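Local coordinates for protein alpha-(N-acetylaminomethylene)succinic acid hydrolase (Mesorhizobium loti, PDB 3KXP) that catalyses the last step of vitamin B6 breakdown, hydrolysing (E)-2-(acetamidomethylene)succinate to succinic semialdehyde, acetate, ammonia and carbon dioxide, at residues A[190-193]-A[194-197]; A[211-214]-A[215-219]; A[230-233]-A[234-237]. All blocks are in the same frame, centred on the assembly; numbering follows the deposited sequence.

Interaction 1 (A[190-193]-A[194-197]); sequences FEDI and KAVE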
loop_
_atom_site.group_PDB
_atom_site.type_symbol
_atom_site.label_atom_id
_atom_site.label_comp_id
_atom_site.label_asym_id
_atom_site.label_seq_id
_atom_site.Cartn_x
_atom_site.Cartn_y
_atom_site.Cartn_z
ATOM N N PHE A 190 -2.475 -38.410 -17.151
ATOM C CA PHE A 190 -1.667 -37.859 -18.229
ATOM C C PHE A 190 -0.625 -38.885 -18.657
ATOM O O PHE A 190 -0.062 -39.599 -17.828
ATOM C CB PHE A 190 -0.979 -36.565 -17.789
ATOM C CG PHE A 190 -1.936 -35.468 -17.433
ATOM C CD1 PHE A 190 -2.304 -35.249 -16.107
ATOM C CD2 PHE A 190 -2.512 -34.687 -18.427
ATOM C CE1 PHE A 190 -3.233 -34.270 -15.774
ATOM C CE2 PHE A 190 -3.447 -33.702 -18.106
ATOM C CZ PHE A 190 -3.806 -33.495 -16.774
ATOM N N GLU A 191 -0.380 -38.953 -19.959
ATOM C CA GLU A 191 0.573 -39.898 -20.532
ATOM C C GLU A 191 2.021 -39.625 -20.124
ATOM O O GLU A 191 2.783 -40.551 -19.832
ATOM C CB GLU A 191 0.431 -39.868 -22.054
ATOM C CG GLU A 191 1.583 -40.465 -22.823
ATOM C CD GLU A 191 1.330 -40.445 -24.318
ATOM O OE1 GLU A 191 0.943 -39.374 -24.842
ATOM O OE2 GLU A 191 1.522 -41.497 -24.967
ATOM N N ASP A 192 2.398 -38.349 -20.114
ATOM C CA ASP A 192 3.744 -37.947 -19.743
ATOM C C ASP A 192 3.745 -36.461 -19.424
ATOM O O ASP A 192 2.729 -35.783 -19.594
ATOM C CB ASP A 192 4.727 -38.269 -20.871
ATOM C CG ASP A 192 4.263 -37.752 -22.223
ATOM O OD1 ASP A 192 4.613 -38.385 -23.246
ATOM O OD2 ASP A 192 3.562 -36.713 -22.270
ATOM N N ILE A 193 4.877 -35.945 -18.969
ATOM C CA ILE A 193 4.931 -34.545 -18.601
ATOM C C ILE A 193 4.557 -33.620 -19.753
ATOM O O ILE A 193 3.993 -32.550 -19.530
ATOM C CB ILE A 193 6.317 -34.161 -18.019
ATOM C CG1 ILE A 193 6.203 -32.823 -17.279
ATOM C CG2 ILE A 193 7.355 -34.083 -19.117
ATOM C CD1 ILE A 193 7.451 -32.411 -16.533
ATOM N N LYS A 194 4.840 -34.031 -20.985
ATOM C CA LYS A 194 4.498 -33.197 -22.130
ATOM C C LYS A 194 2.983 -32.996 -22.191
ATOM O O LYS A 194 2.499 -31.892 -22.460
ATOM C CB LYS A 194 4.999 -33.827 -23.435
ATOM C CG LYS A 194 4.603 -33.032 -24.667
ATOM C CD LYS A 194 5.319 -33.486 -25.929
ATOM C CE LYS A 194 5.031 -32.513 -27.075
ATOM N NZ LYS A 194 5.791 -32.829 -28.323
ATOM N N ALA A 195 2.237 -34.061 -21.922
ATOM C CA ALA A 195 0.783 -33.982 -21.945
ATOM C C ALA A 195 0.274 -33.084 -20.814
ATOM O O ALA A 195 -0.754 -32.431 -20.950
ATOM C CB ALA A 195 0.172 -35.384 -21.827
ATOM N N VAL A 196 0.999 -33.056 -19.701
ATOM C CA VAL A 196 0.619 -32.233 -18.554
ATOM C C VAL A 196 0.779 -30.754 -18.897
ATOM O O VAL A 196 -0.078 -29.938 -18.562
ATOM C CB VAL A 196 1.491 -32.556 -17.309
ATOM C CG1 VAL A 196 1.173 -31.587 -16.164
ATOM C CG2 VAL A 196 1.236 -33.978 -16.856
ATOM N N GLU A 197 1.880 -30.414 -19.559
ATOM C CA GLU A 197 2.134 -29.032 -19.947
ATOM C C GLU A 197 1.129 -28.563 -20.994
ATOM O O GLU A 197 0.644 -27.433 -20.929
ATOM C CB GLU A 197 3.547 -28.892 -20.484
ATOM C CG GLU A 197 4.601 -29.176 -19.450
ATOM C CD GLU A 197 5.981 -29.191 -20.046
ATOM O OE1 GLU A 197 6.239 -30.042 -20.925
ATOM O OE2 GLU A 197 6.808 -28.350 -19.642
#
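D192 meets the first turn of helix 193-203 chiefly through hydrogen bonds. Its OD2 accepts from A195 N at 3.0 Å, nearly in line with its own C-O bond, and the N-H points well at it (151°). The torsion explains the reach: CG is set between the backbone N and the carbonyl carbon (chi1 50°), and this places OD2 beside the first amides of the helix. The same residue offers its carbonyl. D192 O receives V196 N at 3.2 Å, and A195 N adds a weak, bent bond to it. One residue on, E197 N closes the next turn on I193 O at 3.0 Å, and E197 CG passes 3.4 Å from that same I193 O. A negative carboxylate beside the opening amides of the helix would probably be favoured by the partial positive charge gathered there.

The nonpolar contacts centre on F190 and V196. F190 CB rests 3.5 Å from V196 CG2, the two side chains crossing at about a right angle, and V196 CA sits over one face of the ring. The Y199 ring meets that of F190 with planes about 40° apart. A195 CB completes this patch, 4.4 Å from F190 CB. D192 and K194 lie side by side, pointing the same way, with OD2 of D192 3.4 Å from CB of K194; the lysine chain then runs on extended. E197 OE2 forms a salt bridge with R213 of helix 209-218, a helix that I193 and V196 also pack against.

Together these features make an aspartate N-cap, backed by nonpolar packing, at the start of a helix in the region between strands 159-165 and 258-263, consistent with the lid (cap) that many alpha/beta hydrolases carry there.

Interaction 2 (A[211-214]-A[215-219]); sequences AIRI and RAESG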
loop_
_atom_site.group_PDB
_atom_site.type_symbol
_atom_site.label_atom_id
_atom_site.label_comp_id
_atom_site.label_asym_id
_atom_site.label_seq_id
_atom_site.Cartn_x
_atom_site.Cartn_y
_atom_site.Cartn_z
ATOM N N ALA A 211 6.551 -21.047 -15.888
ATOM C CA ALA A 211 5.647 -21.289 -14.776
ATOM C C ALA A 211 4.833 -22.547 -15.047
ATOM O O ALA A 211 4.524 -23.305 -14.129
ATOM C CB ALA A 211 4.719 -20.077 -14.571
ATOM N N ILE A 212 4.479 -22.768 -16.309
ATOM C CA ILE A 212 3.723 -23.959 -16.657
ATOM C C ILE A 212 4.581 -25.178 -16.309
ATOM O O ILE A 212 4.112 -26.112 -15.653
ATOM C CB ILE A 212 3.353 -23.989 -18.167
ATOM C CG1 ILE A 212 2.284 -22.933 -18.464
ATOM C CG2 ILE A 212 2.836 -25.379 -18.563
ATOM C CD1 ILE A 212 0.950 -23.205 -17.810
ATOM N N ARG A 213 5.840 -25.152 -16.734
ATOM C CA ARG A 213 6.763 -26.249 -16.461
ATOM C C ARG A 213 6.923 -26.492 -14.955
ATOM O O ARG A 213 6.969 -27.642 -14.513
ATOM C CB ARG A 213 8.120 -25.964 -17.120
ATOM C CG ARG A 213 9.294 -26.789 -16.614
ATOM C CD ARG A 213 9.157 -28.299 -16.843
ATOM N NE ARG A 213 9.157 -28.718 -18.245
ATOM C CZ ARG A 213 9.572 -29.917 -18.667
ATOM N NH1 ARG A 213 10.033 -30.807 -17.796
ATOM N NH2 ARG A 213 9.496 -30.244 -19.954
ATOM N N ILE A 214 7.002 -25.423 -14.164
ATOM C CA ILE A 214 7.134 -25.590 -12.720
ATOM C C ILE A 214 5.915 -26.316 -12.135
ATOM O O ILE A 214 6.069 -27.212 -11.305
ATOM C CB ILE A 214 7.333 -24.230 -12.003
ATOM C CG1 ILE A 214 8.754 -23.725 -12.262
ATOM C CG2 ILE A 214 7.092 -24.380 -10.493
ATOM C CD1 ILE A 214 9.028 -22.329 -11.725
ATOM N N ARG A 215 4.715 -25.934 -12.562
ATOM C CA ARG A 215 3.498 -26.585 -12.083
ATOM C C ARG A 215 3.490 -28.041 -12.548
ATOM O O ARG A 215 3.159 -28.956 -11.789
ATOM C CB ARG A 215 2.253 -25.888 -12.637
ATOM C CG ARG A 215 1.870 -24.587 -11.957
ATOM C CD ARG A 215 0.744 -23.925 -12.729
ATOM N NE ARG A 215 0.233 -22.724 -12.083
ATOM C CZ ARG A 215 -0.917 -22.670 -11.419
ATOM N NH1 ARG A 215 -1.678 -23.756 -11.312
ATOM N NH2 ARG A 215 -1.309 -21.529 -10.869
ATOM N N ALA A 216 3.855 -28.247 -13.807
ATOM C CA ALA A 216 3.890 -29.582 -14.389
ATOM C C ALA A 216 4.791 -30.561 -13.623
ATOM O O ALA A 216 4.410 -31.703 -13.374
ATOM C CB ALA A 216 4.343 -29.494 -15.848
ATOM N N GLU A 217 5.979 -30.110 -13.247
ATOM C CA GLU A 217 6.912 -30.971 -12.540
ATOM C C GLU A 217 6.603 -31.140 -11.064
ATOM O O GLU A 217 6.990 -32.134 -10.474
ATOM C CB GLU A 217 8.341 -30.433 -12.660
ATOM C CG GLU A 217 8.808 -30.160 -14.071
ATOM C CD GLU A 217 10.266 -29.734 -14.128
ATOM O OE1 GLU A 217 10.703 -28.988 -13.221
ATOM O OE2 GLU A 217 10.970 -30.135 -15.082
ATOM N N SER A 218 5.906 -30.184 -10.464
ATOM C CA SER A 218 5.642 -30.255 -9.035
ATOM C C SER A 218 4.283 -30.750 -8.566
ATOM O O SER A 218 4.181 -31.304 -7.483
ATOM C CB SER A 218 5.898 -28.889 -8.401
ATOM O OG SER A 218 4.981 -27.924 -8.900
ATOM N N GLY A 219 3.241 -30.551 -9.360
ATOM C CA GLY A 219 1.924 -30.972 -8.914
ATOM C C GLY A 219 1.390 -32.278 -9.459
ATOM O O GLY A 219 0.245 -32.637 -9.205
#
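R213 bends sharply at chi2 (62°) and chi3 (66°), and these turns carry its guanidinium along helix 209-218 to E217, one turn later, whose chain reaches out extended beyond CG. The result is an i to i+4 salt bridge on a helix of what is probably the lid. R213 NH1 donates to E217 OE2 at 2.9 Å, with the acceptor close to the guanidinium plane and at its edge. The carboxylate is met on its anti side, and the two flat groups stand almost perpendicular (83°). The bends also bring R213 CD to 3.1 Å from E217 OE2. The same guanidinium uses NE for E197 of helix 193-203, so it bridges two carboxylates.

R215 points elsewhere. Its chain, extended from CG to NE, leads to a salt bridge with E298 and a cation-pi contact with Y204.

Beneath these side chains the helix runs on regular backbone bonds, such as A216 N to I212 O at 2.8 Å. At its last turn the hydroxyl of S218 has two partners, the side-chain amide of N80 and the carbonyl of I214. I214 O in turn takes two donors from this single residue: S218 N at 3.1 Å and S218 OG at 2.7 Å, which approach the carbonyl from opposite faces of its plane.

Interaction 3 (A[230-233]-A[234-237]); sequences LASS and AAMA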
loop_
_atom_site.group_PDB
_atom_site.type_symbol
_atom_site.label_atom_id
_atom_site.label_comp_id
_atom_site.label_asym_id
_atom_site.label_seq_id
_atom_site.Cartn_x
_atom_site.Cartn_y
_atom_site.Cartn_z
ATOM N N LEU A 230 -1.305 -34.465 -7.674
ATOM C CA LEU A 230 -1.053 -34.814 -6.282
ATOM C C LEU A 230 -2.299 -34.433 -5.474
ATOM O O LEU A 230 -2.691 -35.133 -4.543
ATOM C CB LEU A 230 0.167 -34.055 -5.749
ATOM C CG LEU A 230 1.514 -34.675 -6.118
ATOM C CD1 LEU A 230 2.659 -33.782 -5.667
ATOM C CD2 LEU A 230 1.609 -36.053 -5.463
ATOM N N ALA A 231 -2.922 -33.322 -5.855
ATOM C CA ALA A 231 -4.122 -32.832 -5.181
ATOM C C ALA A 231 -5.249 -33.856 -5.202
ATOM O O ALA A 231 -5.514 -34.478 -6.231
ATOM C CB ALA A 231 -4.602 -31.535 -5.841
ATOM N N SER A 232 -5.907 -34.025 -4.061
ATOM C CA SER A 232 -7.030 -34.945 -3.941
ATOM C C SER A 232 -8.266 -34.322 -4.590
ATOM O O SER A 232 -8.591 -33.164 -4.310
ATOM C CB SER A 232 -7.322 -35.220 -2.465
ATOM O OG SER A 232 -8.703 -35.464 -2.268
ATOM N N SER A 233 -8.960 -35.083 -5.438
ATOM C CA SER A 233 -10.150 -34.563 -6.111
ATOM C C SER A 233 -11.269 -34.199 -5.128
ATOM O O SER A 233 -11.948 -33.190 -5.297
ATOM C CB SER A 233 -10.669 -35.570 -7.153
ATOM O OG SER A 233 -11.187 -36.741 -6.548
ATOM N N ALA A 234 -11.461 -35.016 -4.099
ATOM C CA ALA A 234 -12.499 -34.732 -3.113
ATOM C C ALA A 234 -12.149 -33.447 -2.370
ATOM O O ALA A 234 -13.029 -32.635 -2.084
ATOM C CB ALA A 234 -12.632 -35.888 -2.126
ATOM N N ALA A 235 -10.866 -33.272 -2.057
ATOM C CA ALA A 235 -10.398 -32.077 -1.350
ATOM C C ALA A 235 -10.688 -30.822 -2.188
ATOM O O ALA A 235 -11.122 -29.791 -1.658
ATOM C CB ALA A 235 -8.883 -32.185 -1.057
HETATM N N MSE A 236 -10.449 -30.921 -3.494
HETATM C CA MSE A 236 -10.697 -29.808 -4.410
HETATM C C MSE A 236 -12.176 -29.425 -4.455
HETATM O O MSE A 236 -12.523 -28.251 -4.330
HETATM C CB MSE A 236 -10.237 -30.165 -5.828
HETATM C CG MSE A 236 -8.765 -30.480 -5.939
HETATM SE SE MSE A 236 -7.682 -29.148 -5.040
HETATM C CE MSE A 236 -7.442 -30.032 -3.324
ATOM N N ALA A 237 -13.035 -30.423 -4.644
ATOM C CA ALA A 237 -14.473 -30.197 -4.720
ATOM C C ALA A 237 -14.971 -29.506 -3.463
ATOM O O ALA A 237 -15.767 -28.577 -3.532
ATOM C CB ALA A 237 -15.212 -31.524 -4.923
#
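S232 OG accepts from A235 N at 3.1 Å along a nearly straight N-H (164°), which makes S232 the N-cap of helix 233-242. The hydroxyl also lies 3.5 Å from A235 CB. S232 O, for its part, receives M236 N at 3.0 Å. Replacing S232 with an alanine is likely to leave A235 N without its side-chain acceptor and the first turn freer to fray. S233 contributes mainly backbone, its carbonyl O taking A237 N at 3.0 Å, while its CB points away from the turn.

M236, a selenomethionine, bends at chi2 and chi3 and curls back against the carbonyl of S232 and A231: its CG comes 3.1 Å from S232 O, and SE reaches A231 CB at 4.0 Å. Beyond these segments it touches H105 and N184, and A235 packs on Y115.

The contact thus joins strand 226-229, the second strand of a small antiparallel hairpin, to helix 233-242, with the backbone of S232 tied to G104 and that of L230 to G219 just beyond helix 209-218.

In the fold
The three interactions follow one another along the part of the chain that links strand 159-165 to strand 258-263, consistent with the lid of an alpha/beta hydrolase. Interactions 1 and 2, with centres 11 Å apart, interlock: E197 OE2 bonds R213 NE at 2.8 Å, and I193 CD1 packs on E217 CG. Interaction 2 passes to interaction 3 through G219 O and L230 N, a probable hydrogen bond of 2.8 Å, whereas interactions 1 and 3 do not touch. Toward the catalytic centre, the side chain of R215 is about 7 Å from that of H294, a probable active-site residue, and that of M236 about 4 Å from that of chloride-binding I77. Interaction 1 stays away from these sites.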